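Local coordinates for protein RNase III (Scheffersomyces stipitis, PDB 7DEY) that probably cleaves double-stranded RNA endonucleolytically to leave 5'-phosphomonoesters, as a yeast Dicer, this piece of which holds the ribonuclease III domain and a double-stranded RNA-binding motif, at residues Ile58-Phe63 against Leu148-Lys152; Leu43-Asp48 against Glu119-Ala124; Thr83-Phe87 against Leu143-Lys147. All coordinates share one frame; numbering follows the deposited sequence.

Interaction 1. Residues Ile58-Phe63 against Leu148-Lys152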
ATOM      1  N   ILE C  58       3.002   2.498  15.776  1.00 44.27           N
ATOM      2  CA  ILE C  58       3.944   2.967  14.766  1.00 46.60           C
ATOM      3  C   ILE C  58       3.429   4.235  14.073  1.00 51.98           C
ATOM      4  O   ILE C  58       4.123   5.253  14.016  1.00 53.26           O
ATOM      5  CB  ILE C  58       4.247   1.833  13.773  1.00 43.95           C
ATOM      6  CG1 ILE C  58       4.992   0.704  14.498  1.00 44.09           C
ATOM      7  CG2 ILE C  58       5.011   2.346  12.559  1.00 37.60           C
ATOM      8  CD1 ILE C  58       4.793  -0.670  13.899  1.00 43.33           C
ATOM      9  N   ILE C  59       2.193   4.224  13.577  1.00 56.28           N
ATOM     10  CA  ILE C  59       1.717   5.416  12.872  1.00 58.99           C
ATOM     11  C   ILE C  59       1.514   6.585  13.836  1.00 62.61           C
ATOM     12  O   ILE C  59       1.844   7.728  13.505  1.00 63.11           O
ATOM     13  CB  ILE C  59       0.435   5.130  12.066  1.00 51.06           C
ATOM     14  CG1 ILE C  59      -0.690   4.657  12.982  1.00 56.62           C
ATOM     15  CG2 ILE C  59       0.715   4.164  10.926  1.00 45.86           C
ATOM     16  CD1 ILE C  59      -2.057   4.787  12.332  1.00 67.08           C
ATOM     17  N   TYR C  60       0.949   6.332  15.024  1.00 63.86           N
ATOM     18  CA  TYR C  60       0.748   7.414  15.990  1.00 63.80           C
ATOM     19  C   TYR C  60       2.051   8.161  16.250  1.00 66.01           C
ATOM     20  O   TYR C  60       2.088   9.402  16.265  1.00 63.50           O
ATOM     21  CB  TYR C  60       0.203   6.840  17.298  1.00 64.28           C
ATOM     22  CG  TYR C  60      -0.304   7.857  18.296  1.00 67.35           C
ATOM     23  CD1 TYR C  60       0.556   8.464  19.219  1.00 64.48           C
ATOM     24  CD2 TYR C  60      -1.650   8.197  18.331  1.00 69.67           C
ATOM     25  CE1 TYR C  60       0.079   9.387  20.141  1.00 66.40           C
ATOM     26  CE2 TYR C  60      -2.138   9.123  19.246  1.00 68.12           C
ATOM     27  CZ  TYR C  60      -1.282   9.706  20.148  1.00 71.98           C
ATOM     28  OH  TYR C  60      -1.798  10.623  21.042  1.00 77.27           O
ATOM     29  N   ASP C  61       3.133   7.407  16.431  1.00 61.65           N
ATOM     30  CA  ASP C  61       4.445   7.990  16.668  1.00 64.60           C
ATOM     31  C   ASP C  61       4.959   8.755  15.440  1.00 63.94           C
ATOM     32  O   ASP C  61       5.577   9.815  15.582  1.00 68.40           O
ATOM     33  CB  ASP C  61       5.392   6.856  17.080  1.00 65.78           C
ATOM     34  CG  ASP C  61       6.840   7.255  17.055  1.00 74.77           C
ATOM     35  OD1 ASP C  61       7.463   7.243  18.147  1.00 86.34           O
ATOM     36  OD2 ASP C  61       7.360   7.558  15.953  1.00 71.96           O
ATOM     37  N   LYS C  62       4.722   8.235  14.228  1.00 65.63           N
ATOM     38  CA  LYS C  62       5.356   8.791  13.030  1.00 62.47           C
ATOM     39  C   LYS C  62       4.610   9.999  12.478  1.00 63.31           C
ATOM     40  O   LYS C  62       5.211  10.857  11.820  1.00 67.64           O
ATOM     41  CB  LYS C  62       5.470   7.724  11.937  1.00 53.97           C
ATOM     42  CG  LYS C  62       6.263   8.176  10.731  1.00 60.43           C
ATOM     43  CD  LYS C  62       7.165   7.083  10.172  1.00 64.48           C
ATOM     44  CE  LYS C  62       8.496   7.651   9.636  1.00 72.59           C
ATOM     45  NZ  LYS C  62       8.420   9.084   9.174  1.00 76.25           N
ATOM     46  N   PHE C  63       3.315  10.101  12.730  1.00 60.83           N
ATOM     47  CA  PHE C  63       2.498  11.172  12.179  1.00 60.85           C
ATOM     48  C   PHE C  63       1.821  11.923  13.315  1.00 63.82           C
ATOM     49  O   PHE C  63       0.615  11.752  13.545  1.00 70.19           O
ATOM     50  CB  PHE C  63       1.474  10.611  11.194  1.00 59.45           C
ATOM     51  CG  PHE C  63       2.096   9.825  10.073  1.00 59.83           C
ATOM     52  CD1 PHE C  63       2.712  10.480   9.013  1.00 55.68           C
ATOM     53  CD2 PHE C  63       2.095   8.435  10.095  1.00 56.99           C
ATOM     54  CE1 PHE C  63       3.295   9.779   7.983  1.00 54.44           C
ATOM     55  CE2 PHE C  63       2.674   7.719   9.068  1.00 58.74           C
ATOM     56  CZ  PHE C  63       3.274   8.401   7.999  1.00 61.12           C
ATOM     57  N   LEU C 148       5.042   3.852   4.821  1.00 57.66           N
ATOM     58  CA  LEU C 148       4.825   5.057   5.607  1.00 63.03           C
ATOM     59  C   LEU C 148       5.434   6.262   4.925  1.00 62.77           C
ATOM     60  O   LEU C 148       4.851   7.349   4.957  1.00 73.88           O
ATOM     61  CB  LEU C 148       5.391   4.909   7.013  1.00 67.92           C
ATOM     62  CG  LEU C 148       4.653   3.948   7.953  1.00 58.52           C
ATOM     63  CD1 LEU C 148       5.150   4.186   9.374  1.00 54.32           C
ATOM     64  CD2 LEU C 148       3.142   4.093   7.844  1.00 42.45           C
ATOM     65  N   GLU C 149       6.589   6.099   4.286  1.00 64.82           N
ATOM     66  CA  GLU C 149       7.118   7.222   3.534  1.00 60.90           C
ATOM     67  C   GLU C 149       6.191   7.581   2.389  1.00 63.11           C
ATOM     68  O   GLU C 149       6.059   8.762   2.056  1.00 67.97           O
ATOM     69  CB  GLU C 149       8.537   6.937   3.043  1.00 66.23           C
ATOM     70  CG  GLU C 149       9.369   8.205   2.769  1.00 71.31           C
ATOM     71  CD  GLU C 149       9.128   9.346   3.782  1.00 83.04           C
ATOM     72  OE1 GLU C 149       9.003   9.073   5.011  1.00 79.71           O
ATOM     73  OE2 GLU C 149       9.070  10.529   3.339  1.00 81.69           O
ATOM     74  N   ALA C 150       5.498   6.595   1.803  1.00 59.78           N
ATOM     75  CA  ALA C 150       4.454   6.944   0.841  1.00 56.48           C
ATOM     76  C   ALA C 150       3.400   7.834   1.489  1.00 59.78           C
ATOM     77  O   ALA C 150       2.977   8.832   0.904  1.00 66.01           O
ATOM     78  CB  ALA C 150       3.821   5.697   0.235  1.00 47.91           C
ATOM     79  N   PHE C 151       3.009   7.535   2.720  1.00 57.22           N
ATOM     80  CA  PHE C 151       1.952   8.338   3.314  1.00 62.12           C
ATOM     81  C   PHE C 151       2.477   9.694   3.774  1.00 70.68           C
ATOM     82  O   PHE C 151       1.752  10.695   3.711  1.00 64.30           O
ATOM     83  CB  PHE C 151       1.301   7.590   4.473  1.00 62.23           C
ATOM     84  CG  PHE C 151       0.486   6.392   4.054  1.00 76.35           C
ATOM     85  CD1 PHE C 151       0.683   5.775   2.816  1.00 79.41           C
ATOM     86  CD2 PHE C 151      -0.470   5.863   4.908  1.00 74.40           C
ATOM     87  CE1 PHE C 151      -0.057   4.665   2.435  1.00 66.63           C
ATOM     88  CE2 PHE C 151      -1.219   4.755   4.534  1.00 67.88           C
ATOM     89  CZ  PHE C 151      -1.008   4.156   3.296  1.00 67.55           C
ATOM     90  N   LYS C 152       3.731   9.757   4.245  1.00 62.30           N
ATOM     91  CA  LYS C 152       4.257  11.046   4.666  1.00 63.05           C
ATOM     92  C   LYS C 152       4.232  12.040   3.510  1.00 71.94           C
ATOM     93  O   LYS C 152       3.942  13.230   3.704  1.00 65.30           O
ATOM     94  CB  LYS C 152       5.670  10.906   5.228  1.00 63.87           C
ATOM     95  CG  LYS C 152       6.152  12.177   5.963  1.00 63.29           C
ATOM     96  CD  LYS C 152       6.773  11.832   7.284  1.00 71.56           C
ATOM     97  CE  LYS C 152       7.265  13.039   8.068  1.00 84.78           C
ATOM     98  NZ  LYS C 152       8.391  12.627   9.004  1.00 97.49           N
TER
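L148 enters between I58, I59, K62 and F63 with both methyls engaged. Its CD1 lies 3.7 Å from CG2 of I58 and 3.6 Å from CD of K62, while its CD2 meets CG2 of I59 and CE2 of F63. The two isoleucines each cross the leucine at about a right angle. F63 offers its rim to helix 145-156: CE1 is 3.7 Å from CA of K152, and O of L148 lies in the ring plane at the edge, 3.6 Å from CZ. That same carbonyl receives the backbone N-H of K152. CG of K62 covers one face of the F63 ring near its rim.

In fold terms, the C-terminal end of helix 42-62 meets helix 145-156 in the all-helical ribonuclease III region. The local axes are inclined at 40° and come no nearer than 11.9 Å, a separation filled by the L148 and F63 side chains. F63 is the first residue to leave helical geometry.

Toward the margin, K62 has CG anti to the backbone N (chi1 -173°), and its bent chain brings NZ within 3.5 Å of NZ of K152. OE1 of E149, 4.2 Å from K62 NZ and so beyond a salt bridge, may offset part of this like-charge approach. Further out, M74 of helix 68-78 packs on both F63 and F151, L78 lies on I59 and L140 on I58. Q86 of the second subunit reaches F151.

Interaction 2. Residues Leu43-Asp48 against Glu119-Ala124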
ATOM      1  N   LEU C  43      -4.446 -18.222  16.951  1.00 59.17           N
ATOM      2  CA  LEU C  43      -3.332 -17.441  16.430  1.00 57.46           C
ATOM      3  C   LEU C  43      -3.813 -16.376  15.450  1.00 61.37           C
ATOM      4  O   LEU C  43      -3.326 -15.242  15.497  1.00 65.24           O
ATOM      5  CB  LEU C  43      -2.289 -18.364  15.797  1.00 67.31           C
ATOM      6  CG  LEU C  43      -1.613 -19.289  16.827  1.00 69.92           C
ATOM      7  CD1 LEU C  43      -0.904 -20.501  16.213  1.00 61.80           C
ATOM      8  CD2 LEU C  43      -0.651 -18.508  17.697  1.00 64.31           C
ATOM      9  N   GLU C  44      -4.782 -16.699  14.578  1.00 62.27           N
ATOM     10  CA  GLU C  44      -5.407 -15.655  13.762  1.00 62.90           C
ATOM     11  C   GLU C  44      -5.938 -14.523  14.629  1.00 66.39           C
ATOM     12  O   GLU C  44      -5.888 -13.353  14.234  1.00 72.55           O
ATOM     13  CB  GLU C  44      -6.548 -16.218  12.919  1.00 60.97           C
ATOM     14  CG  GLU C  44      -7.113 -15.250  11.833  1.00 66.38           C
ATOM     15  CD  GLU C  44      -8.063 -14.134  12.363  1.00 80.85           C
ATOM     16  OE1 GLU C  44      -8.199 -13.084  11.684  1.00 83.20           O
ATOM     17  OE2 GLU C  44      -8.684 -14.292  13.442  1.00 82.40           O
ATOM     18  N   PHE C  45      -6.466 -14.856  15.811  1.00 64.03           N
ATOM     19  CA  PHE C  45      -7.122 -13.889  16.688  1.00 56.57           C
ATOM     20  C   PHE C  45      -6.089 -13.034  17.398  1.00 60.31           C
ATOM     21  O   PHE C  45      -6.220 -11.802  17.460  1.00 54.98           O
ATOM     22  CB  PHE C  45      -8.021 -14.659  17.667  1.00 52.17           C
ATOM     23  CG  PHE C  45      -8.411 -13.909  18.920  1.00 56.22           C
ATOM     24  CD1 PHE C  45      -9.633 -13.236  18.988  1.00 50.16           C
ATOM     25  CD2 PHE C  45      -7.596 -13.953  20.071  1.00 54.88           C
ATOM     26  CE1 PHE C  45     -10.022 -12.582  20.143  1.00 48.18           C
ATOM     27  CE2 PHE C  45      -7.965 -13.287  21.242  1.00 46.15           C
ATOM     28  CZ  PHE C  45      -9.183 -12.598  21.273  1.00 56.01           C
ATOM     29  N   LEU C  46      -5.042 -13.684  17.909  1.00 61.38           N
ATOM     30  CA  LEU C  46      -3.958 -12.973  18.564  1.00 57.65           C
ATOM     31  C   LEU C  46      -3.156 -12.166  17.554  1.00 68.51           C
ATOM     32  O   LEU C  46      -2.807 -11.007  17.812  1.00 67.52           O
ATOM     33  CB  LEU C  46      -3.067 -13.971  19.288  1.00 57.57           C
ATOM     34  CG  LEU C  46      -1.916 -13.404  20.105  1.00 58.53           C
ATOM     35  CD1 LEU C  46      -2.450 -12.257  20.917  1.00 48.36           C
ATOM     36  CD2 LEU C  46      -1.256 -14.499  20.987  1.00 49.81           C
ATOM     37  N   GLY C  47      -2.858 -12.754  16.393  1.00 66.00           N
ATOM     38  CA  GLY C  47      -2.126 -12.012  15.383  1.00 60.83           C
ATOM     39  C   GLY C  47      -2.841 -10.738  14.993  1.00 62.39           C
ATOM     40  O   GLY C  47      -2.262  -9.650  15.037  1.00 61.57           O
ATOM     41  N   ASP C  48      -4.121 -10.860  14.627  1.00 65.46           N
ATOM     42  CA  ASP C  48      -4.942  -9.699  14.304  1.00 63.69           C
ATOM     43  C   ASP C  48      -4.753  -8.583  15.338  1.00 64.22           C
ATOM     44  O   ASP C  48      -4.478  -7.428  14.986  1.00 61.51           O
ATOM     45  CB  ASP C  48      -6.408 -10.138  14.220  1.00 61.62           C
ATOM     46  CG  ASP C  48      -7.213  -9.331  13.228  1.00 72.77           C
ATOM     47  OD1 ASP C  48      -7.201  -8.080  13.310  1.00 76.09           O
ATOM     48  OD2 ASP C  48      -7.871  -9.942  12.361  1.00 78.93           O
ATOM     49  N   GLU C 119      -1.767 -13.051   9.626  1.00 56.75           N
ATOM     50  CA  GLU C 119      -2.190 -12.722  10.979  1.00 60.61           C
ATOM     51  C   GLU C 119      -1.856 -13.860  11.933  1.00 59.95           C
ATOM     52  O   GLU C 119      -1.258 -13.635  12.991  1.00 60.44           O
ATOM     53  CB  GLU C 119      -3.675 -12.372  10.998  1.00 65.31           C
ATOM     54  CG  GLU C 119      -3.929 -10.995  10.407  1.00 61.36           C
ATOM     55  CD  GLU C 119      -5.381 -10.570  10.471  1.00 73.77           C
ATOM     56  OE1 GLU C 119      -5.620  -9.339  10.477  1.00 75.53           O
ATOM     57  OE2 GLU C 119      -6.281 -11.447  10.506  1.00 74.71           O
ATOM     58  N   ALA C 120      -2.190 -15.095  11.554  1.00 57.26           N
ATOM     59  CA  ALA C 120      -1.789 -16.239  12.366  1.00 64.44           C
ATOM     60  C   ALA C 120      -0.282 -16.236  12.624  1.00 66.00           C
ATOM     61  O   ALA C 120       0.172 -16.463  13.757  1.00 62.76           O
ATOM     62  CB  ALA C 120      -2.214 -17.545  11.692  1.00 56.24           C
ATOM     63  N   TYR C 121       0.510 -15.972  11.583  1.00 57.02           N
ATOM     64  CA  TYR C 121       1.958 -16.003  11.725  1.00 56.38           C
ATOM     65  C   TYR C 121       2.421 -15.039  12.815  1.00 65.52           C
ATOM     66  O   TYR C 121       3.084 -15.442  13.780  1.00 64.93           O
ATOM     67  CB  TYR C 121       2.601 -15.673  10.384  1.00 60.46           C
ATOM     68  CG  TYR C 121       4.082 -15.945  10.334  1.00 61.42           C
ATOM     69  CD1 TYR C 121       4.566 -17.219  10.076  1.00 61.71           C
ATOM     70  CD2 TYR C 121       4.991 -14.924  10.540  1.00 62.93           C
ATOM     71  CE1 TYR C 121       5.902 -17.466  10.031  1.00 59.26           C
ATOM     72  CE2 TYR C 121       6.330 -15.156  10.504  1.00 64.66           C
ATOM     73  CZ  TYR C 121       6.791 -16.427  10.247  1.00 70.43           C
ATOM     74  OH  TYR C 121       8.159 -16.649  10.203  1.00 77.75           O
ATOM     75  N   ILE C 122       2.064 -13.755  12.682  1.00 65.59           N
ATOM     76  CA  ILE C 122       2.331 -12.789  13.747  1.00 65.89           C
ATOM     77  C   ILE C 122       1.843 -13.316  15.089  1.00 61.78           C
ATOM     78  O   ILE C 122       2.510 -13.159  16.119  1.00 60.18           O
ATOM     79  CB  ILE C 122       1.672 -11.439  13.414  1.00 71.64           C
ATOM     80  CG1 ILE C 122       2.588 -10.599  12.537  1.00 76.99           C
ATOM     81  CG2 ILE C 122       1.305 -10.666  14.696  1.00 65.77           C
ATOM     82  CD1 ILE C 122       1.900  -9.330  12.042  1.00 73.10           C
ATOM     83  N   GLY C 123       0.664 -13.939  15.101  1.00 60.08           N
ATOM     84  CA  GLY C 123       0.197 -14.592  16.311  1.00 64.91           C
ATOM     85  C   GLY C 123       1.182 -15.613  16.850  1.00 68.32           C
ATOM     86  O   GLY C 123       1.293 -15.784  18.068  1.00 65.18           O
ATOM     87  N   ALA C 124       1.931 -16.284  15.956  1.00 67.93           N
ATOM     88  CA  ALA C 124       2.928 -17.258  16.401  1.00 63.16           C
ATOM     89  C   ALA C 124       4.176 -16.575  16.939  1.00 67.50           C
ATOM     90  O   ALA C 124       4.642 -16.904  18.035  1.00 70.69           O
ATOM     91  CB  ALA C 124       3.308 -18.205  15.271  1.00 58.90           C
TER
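E44 and E119 reach each other by different first torsions: CG of E44 stands opposite its backbone N (chi1 -170°) and the chain then bends, whereas CG of E119 is anti to the carbonyl carbon (chi1 -74°) and the chain beyond runs extended. The two side chains end side by side, pointing the same way, with OE1 of E44 2.8 Å from OE2 of E119. D48 runs alongside E119 as well, and its OD2 lies 2.9 Å from OE2 and 3.0 Å from OE1 of that residue. In both pairs the carboxylate planes are steeply tilted, so neither pair stacks flat.

The backbones beneath are close. The local axes of the helices cross at 83° only 6.4 Å apart, and CA of G47 is 3.6 Å from CA of G123. Neither glycine carries a CB to hold the helices apart; a CB on G47 would run into O of E119, and CA of G47 makes a CA-H...O contact with that oxygen at 3.0 Å. Around the crossing, L43 puts CD2 3.4 Å from O of G123, and I122 lays CG2 against G47.

Segment 43-48 carries the LEFLGD core of the ribonuclease III signature ERLEFLGDS, which sets E44 and D48 one helical turn apart. With D48 replaced by an alanine, the acid beside E119 is gone, and the E119 carboxylate would probably be freer to turn and the acidic cluster less able to gather a cation. D116, one turn before E119, brings OD1 close to both glutamates. Four carboxylates converging this way are consistent with the magnesium site formed by acidic residues in other ribonuclease III enzymes.

Interaction 3. Residues Thr83-Phe87 against Leu143-Lys147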
ATOM      1  N   THR C  83      -2.499  -5.385   1.566  1.00 62.47           N
ATOM      2  CA  THR C  83      -1.116  -5.249   1.999  1.00 62.56           C
ATOM      3  C   THR C  83      -0.602  -6.493   2.720  1.00 69.32           C
ATOM      4  O   THR C  83       0.582  -6.841   2.580  1.00 70.85           O
ATOM      5  CB  THR C  83      -0.947  -4.042   2.893  1.00 55.12           C
ATOM      6  OG1 THR C  83       0.317  -4.160   3.537  1.00 59.05           O
ATOM      7  CG2 THR C  83      -2.017  -4.013   3.931  1.00 63.15           C
ATOM      8  N   LEU C  84      -1.451  -7.156   3.528  1.00 65.68           N
ATOM      9  CA  LEU C  84      -0.996  -8.353   4.237  1.00 57.92           C
ATOM     10  C   LEU C  84      -0.730  -9.486   3.266  1.00 64.77           C
ATOM     11  O   LEU C  84       0.149 -10.314   3.518  1.00 68.88           O
ATOM     12  CB  LEU C  84      -2.018  -8.815   5.277  1.00 58.04           C
ATOM     13  CG  LEU C  84      -2.401  -7.857   6.395  1.00 56.39           C
ATOM     14  CD1 LEU C  84      -3.137  -8.607   7.458  1.00 57.71           C
ATOM     15  CD2 LEU C  84      -1.152  -7.233   6.953  1.00 63.85           C
ATOM     16  N   THR C  85      -1.481  -9.542   2.159  1.00 63.30           N
ATOM     17  CA  THR C  85      -1.166 -10.491   1.099  1.00 60.82           C
ATOM     18  C   THR C  85       0.158 -10.150   0.449  1.00 63.30           C
ATOM     19  O   THR C  85       0.938 -11.044   0.109  1.00 69.09           O
ATOM     20  CB  THR C  85      -2.251 -10.504   0.031  1.00 58.68           C
ATOM     21  OG1 THR C  85      -3.505 -10.881   0.606  1.00 60.01           O
ATOM     22  CG2 THR C  85      -1.881 -11.491  -1.054  1.00 61.81           C
ATOM     23  N   GLN C  86       0.423  -8.857   0.258  1.00 63.61           N
ATOM     24  CA  GLN C  86       1.676  -8.454  -0.366  1.00 67.53           C
ATOM     25  C   GLN C  86       2.858  -8.874   0.490  1.00 68.95           C
ATOM     26  O   GLN C  86       3.841  -9.406  -0.023  1.00 69.77           O
ATOM     27  CB  GLN C  86       1.682  -6.944  -0.604  1.00 70.27           C
ATOM     28  CG  GLN C  86       2.702  -6.502  -1.625  1.00 76.90           C
ATOM     29  CD  GLN C  86       2.531  -5.054  -2.044  1.00 90.90           C
ATOM     30  OE1 GLN C  86       1.967  -4.239  -1.312  1.00 91.85           O
ATOM     31  NE2 GLN C  86       3.023  -4.725  -3.239  1.00100.87           N
ATOM     32  N   PHE C  87       2.760  -8.685   1.807  1.00 71.47           N
ATOM     33  CA  PHE C  87       3.801  -9.174   2.703  1.00 70.83           C
ATOM     34  C   PHE C  87       3.951 -10.687   2.602  1.00 69.60           C
ATOM     35  O   PHE C  87       5.077 -11.203   2.573  1.00 71.17           O
ATOM     36  CB  PHE C  87       3.492  -8.773   4.149  1.00 63.48           C
ATOM     37  CG  PHE C  87       3.539  -7.289   4.396  1.00 64.00           C
ATOM     38  CD1 PHE C  87       4.353  -6.469   3.633  1.00 66.52           C
ATOM     39  CD2 PHE C  87       2.766  -6.715   5.391  1.00 61.32           C
ATOM     40  CE1 PHE C  87       4.396  -5.096   3.863  1.00 62.22           C
ATOM     41  CE2 PHE C  87       2.792  -5.359   5.613  1.00 60.44           C
ATOM     42  CZ  PHE C  87       3.611  -4.543   4.846  1.00 58.18           C
ATOM     43  N   LEU C 143       9.305  -3.178   8.116  1.00 65.39           N
ATOM     44  CA  LEU C 143       8.451  -3.748   7.080  1.00 64.19           C
ATOM     45  C   LEU C 143       7.524  -2.710   6.485  1.00 62.56           C
ATOM     46  O   LEU C 143       7.073  -2.855   5.342  1.00 71.30           O
ATOM     47  CB  LEU C 143       7.630  -4.904   7.664  1.00 61.96           C
ATOM     48  CG  LEU C 143       6.672  -5.711   6.785  1.00 55.79           C
ATOM     49  CD1 LEU C 143       7.352  -6.230   5.551  1.00 53.24           C
ATOM     50  CD2 LEU C 143       6.084  -6.858   7.592  1.00 55.81           C
ATOM     51  N   TYR C 144       7.220  -1.662   7.238  1.00 61.55           N
ATOM     52  CA  TYR C 144       6.253  -0.674   6.810  1.00 55.26           C
ATOM     53  C   TYR C 144       6.883   0.611   6.313  1.00 60.78           C
ATOM     54  O   TYR C 144       6.159   1.456   5.779  1.00 68.85           O
ATOM     55  CB  TYR C 144       5.293  -0.358   7.957  1.00 58.03           C
ATOM     56  CG  TYR C 144       4.148  -1.332   8.051  1.00 56.06           C
ATOM     57  CD1 TYR C 144       3.168  -1.358   7.068  1.00 58.57           C
ATOM     58  CD2 TYR C 144       4.043  -2.216   9.113  1.00 49.31           C
ATOM     59  CE1 TYR C 144       2.110  -2.234   7.137  1.00 63.21           C
ATOM     60  CE2 TYR C 144       2.991  -3.106   9.196  1.00 51.38           C
ATOM     61  CZ  TYR C 144       2.016  -3.114   8.204  1.00 62.29           C
ATOM     62  OH  TYR C 144       0.945  -4.001   8.244  1.00 55.98           O
ATOM     63  N   ALA C 145       8.204   0.782   6.471  1.00 59.99           N
ATOM     64  CA  ALA C 145       8.923   2.000   6.107  1.00 53.37           C
ATOM     65  C   ALA C 145       8.519   2.553   4.741  1.00 63.30           C
ATOM     66  O   ALA C 145       8.086   3.711   4.668  1.00 58.44           O
ATOM     67  CB  ALA C 145      10.431   1.756   6.149  1.00 53.55           C
ATOM     68  N   PRO C 146       8.622   1.777   3.642  1.00 70.72           N
ATOM     69  CA  PRO C 146       8.196   2.328   2.343  1.00 54.75           C
ATOM     70  C   PRO C 146       6.740   2.751   2.333  1.00 61.42           C
ATOM     71  O   PRO C 146       6.416   3.803   1.765  1.00 66.86           O
ATOM     72  CB  PRO C 146       8.456   1.171   1.367  1.00 58.94           C
ATOM     73  CG  PRO C 146       9.371   0.239   2.077  1.00 61.54           C
ATOM     74  CD  PRO C 146       8.986   0.349   3.508  1.00 68.57           C
ATOM     75  N   LYS C 147       5.849   1.970   2.957  1.00 58.51           N
ATOM     76  CA  LYS C 147       4.440   2.354   2.992  1.00 59.19           C
ATOM     77  C   LYS C 147       4.246   3.639   3.777  1.00 60.81           C
ATOM     78  O   LYS C 147       3.368   4.447   3.442  1.00 59.00           O
ATOM     79  CB  LYS C 147       3.578   1.238   3.602  1.00 52.86           C
ATOM     80  CG  LYS C 147       3.860  -0.147   3.048  1.00 58.28           C
ATOM     81  CD  LYS C 147       2.590  -0.914   2.724  1.00 58.67           C
ATOM     82  CE  LYS C 147       2.019  -0.559   1.372  1.00 62.10           C
ATOM     83  NZ  LYS C 147       2.787  -1.208   0.290  1.00 82.45           N
TER
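The F87 ring is enclosed on both faces and at one edge. Over the centre of one face stands L143, whose CG is 3.8 Å from the ring centroid in a CH-pi contact, only 12° off the normal; its CD1 also reaches CD1 of F87 at 3.6 Å. The opposite face is covered by O of T83, nearer the rim, the carbonyl that also accepts the N-H of F87. At the edge comes Y144 in a T-shaped stack: the F87 edge points into the tyrosine face with centroids 5.1 Å apart and planes at 82°. CE2 of F87 lies 3.5 Å from CZ of Y144.

With CG anti to the backbone N (chi1 -178°), the L143 branch is held out over the ring face, its two methyls spread above the F87 atoms. The hydroxyl of Y144 hydrogen-bonds to the backbone O of L78, so the ring receiving the F87 edge is tied down at its far end.

K147 closes the side next to T83 and Q86. Its folded chain brings CD to 4.0 Å from OG1 of T83 and sets NZ 3.5 Å from OE1 of Q86, a loose approach of amine to amide oxygen.

Y144 sits at the break between helices 134-143 and 145-156, so the contact joins this junction to helix 81-90. Helix 42-62 backs it through L51 and V55, which touch Y144; L84 leans on A115 and F118 of helix 113-128; and Q157 of the second subunit packs on Q86.

In the fold
Helix 42-62 supplies the first segment of two contacts, 43-48 for interaction 2 near its start and 58-63 for interaction 1 at its end. The chain then passes through helix 68-78 to 83-87, which opens interaction 3. Helix 113-128 returns at 119-124 and closes interaction 2; 143-147 closes interaction 3, and 148-152, directly following, closes interaction 1. Interaction 3 is therefore nested within the loop of interaction 1, while interaction 2 crosses both. Interactions 2 and 3 also touch, CG of E119 lying 3.9 Å from CD1 of L84. Together they tie helices 42-62, 81-90, 113-128 and 145-156 into one helical body.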